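Local coordinates for protein nitroreductase (Desulfitobacterium hafniense, PDB 3PXV) that binds flavin mononucleotide and, as a member of the nitroreductase family, probably acts as an FMN-dependent oxidoreductase, at residues B[95-100]-B[166-171]. Sequence-based numbering, arbitrary orientation.
Sequences CMIVVP and VLLGHA
With CG anti to its carbonyl carbon (chi1 -47°), Leu167 runs beside Met96, a selenomethionine whose CG sits between backbone N and carbonyl carbon (chi1 65°) before the chain extends. The two side chains point the same way, and CD2 of Leu167 lies 3.6 Å from CB and 3.8 Å from SE of Met96. They sit on the two central strands, 95-101 and 161-169, of the antiparallel sheet of the FMN-dependent nitroreductase fold, where they form a non-hydrogen-bonded pair, CA of Met96 4.2 Å from CA of Leu167. The side chain of Leu167 also comes close to that of Tyr91, an FMN-binding residue, and is about 7 Å from the flavin mononucleotide.

The opposite face carries Cys95, Ile97, Val166 and Leu168. There CD1 of Leu168 rests against CG1 and CD1 of Ile97, 4.0 Å from the latter, while SG of Cys95 packs against CB of Leu168; helix 106-126 covers Ile97 and Val166 through Ile120. Ile97 N donates to Val166 O and Val166 N to Ile97 O, both at 2.9 Å. A third bond, nearly straight, joins Leu168 N to Cys95 O at 3.0 Å, the donor nitrogen standing 30° off the plane of the Cys95 carbonyl.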
loop_
_atom_site.group_PDB
_atom_site.type_symbol
_atom_site.label_atom_id
_atom_site.label_comp_id
_atom_site.label_asym_id
_atom_site.label_seq_id
_atom_site.Cartn_x
_atom_site.Cartn_y
_atom_site.Cartn_z
ATOM N N CYS B 95 -3.869 -21.045 2.638
ATOM C CA CYS B 95 -3.411 -20.150 3.704
ATOM C C CYS B 95 -3.537 -18.705 3.286
ATOM O O CYS B 95 -3.689 -18.396 2.115
ATOM C CB CYS B 95 -1.955 -20.415 4.091
ATOM S SG CYS B 95 -0.807 -19.851 2.877
HETATM N N MSE B 96 -3.460 -17.817 4.259
HETATM C CA MSE B 96 -3.577 -16.398 3.990
HETATM C C MSE B 96 -2.946 -15.619 5.114
HETATM O O MSE B 96 -2.764 -16.116 6.208
HETATM C CB MSE B 96 -5.063 -15.971 3.857
HETATM C CG MSE B 96 -5.905 -16.111 5.126
HETATM SE SE MSE B 96 -7.709 -15.510 4.859
HETATM C CE MSE B 96 -8.442 -16.028 6.584
ATOM N N ILE B 97 -2.598 -14.386 4.814
ATOM C CA ILE B 97 -2.103 -13.496 5.825
ATOM C C ILE B 97 -3.202 -12.493 6.035
ATOM O O ILE B 97 -3.651 -11.855 5.076
ATOM C CB ILE B 97 -0.831 -12.815 5.402
ATOM C CG1 ILE B 97 0.298 -13.852 5.416
ATOM C CG2 ILE B 97 -0.548 -11.652 6.337
ATOM C CD1 ILE B 97 1.647 -13.330 4.941
ATOM N N VAL B 98 -3.672 -12.410 7.275
ATOM C CA VAL B 98 -4.705 -11.458 7.683
ATOM C C VAL B 98 -4.019 -10.283 8.343
ATOM O O VAL B 98 -3.178 -10.489 9.206
ATOM C CB VAL B 98 -5.705 -12.115 8.663
ATOM C CG1 VAL B 98 -6.752 -11.103 9.137
ATOM C CG2 VAL B 98 -6.376 -13.343 7.961
ATOM N N VAL B 99 -4.357 -9.058 7.914
ATOM C CA VAL B 99 -3.769 -7.832 8.450
ATOM C C VAL B 99 -4.811 -6.997 9.175
ATOM O O VAL B 99 -5.559 -6.245 8.563
ATOM C CB VAL B 99 -3.087 -6.970 7.370
ATOM C CG1 VAL B 99 -2.363 -5.798 8.027
ATOM C CG2 VAL B 99 -2.101 -7.774 6.602
ATOM N N PRO B 100 -4.921 -7.183 10.493
ATOM C CA PRO B 100 -5.848 -6.355 11.238
ATOM C C PRO B 100 -5.237 -4.974 11.481
ATOM O O PRO B 100 -4.024 -4.805 11.415
ATOM C CB PRO B 100 -5.990 -7.118 12.561
ATOM C CG PRO B 100 -4.669 -7.735 12.739
ATOM C CD PRO B 100 -4.301 -8.201 11.357
ATOM N N VAL B 166 -4.203 -11.214 2.351
ATOM C CA VAL B 166 -3.581 -11.653 1.110
ATOM C C VAL B 166 -3.598 -13.151 1.120
ATOM O O VAL B 166 -3.019 -13.741 2.006
ATOM C CB VAL B 166 -2.126 -11.216 0.968
ATOM C CG1 VAL B 166 -1.621 -11.660 -0.409
ATOM C CG2 VAL B 166 -1.993 -9.693 1.150
ATOM N N LEU B 167 -4.239 -13.766 0.128
ATOM C CA LEU B 167 -4.307 -15.223 0.053
ATOM C C LEU B 167 -3.030 -15.709 -0.624
ATOM O O LEU B 167 -2.510 -15.014 -1.511
ATOM C CB LEU B 167 -5.539 -15.694 -0.713
ATOM C CG LEU B 167 -6.875 -15.045 -0.339
ATOM C CD1 LEU B 167 -7.945 -15.499 -1.318
ATOM C CD2 LEU B 167 -7.258 -15.375 1.125
ATOM N N LEU B 168 -2.542 -16.887 -0.219
ATOM C CA LEU B 168 -1.300 -17.411 -0.728
ATOM C C LEU B 168 -1.375 -18.891 -1.073
ATOM O O LEU B 168 -2.027 -19.666 -0.384
ATOM C CB LEU B 168 -0.198 -17.216 0.309
ATOM C CG LEU B 168 0.087 -15.812 0.876
ATOM C CD1 LEU B 168 1.107 -15.902 1.974
ATOM C CD2 LEU B 168 0.521 -14.805 -0.193
ATOM N N GLY B 169 -0.681 -19.277 -2.139
ATOM C CA GLY B 169 -0.592 -20.677 -2.538
ATOM C C GLY B 169 0.092 -20.818 -3.875
ATOM O O GLY B 169 0.841 -19.944 -4.278
ATOM N N HIS B 170 -0.134 -21.945 -4.533
ATOM C CA HIS B 170 0.374 -22.188 -5.878
ATOM C C HIS B 170 -0.797 -22.102 -6.845
ATOM O O HIS B 170 -1.876 -22.628 -6.554
ATOM C CB HIS B 170 1.055 -23.549 -5.971
ATOM C CG HIS B 170 2.348 -23.605 -5.232
ATOM N ND1 HIS B 170 3.514 -23.069 -5.743
ATOM C CD2 HIS B 170 2.661 -24.106 -4.014
ATOM C CE1 HIS B 170 4.490 -23.244 -4.869
ATOM N NE2 HIS B 170 3.998 -23.867 -3.809
ATOM N N ALA B 171 -0.596 -21.419 -7.972
ATOM C CA ALA B 171 -1.666 -21.264 -8.977
ATOM C C ALA B 171 -2.013 -22.579 -9.658
ATOM O O ALA B 171 -1.133 -23.310 -10.104
ATOM C CB ALA B 171 -1.280 -20.218 -10.059
#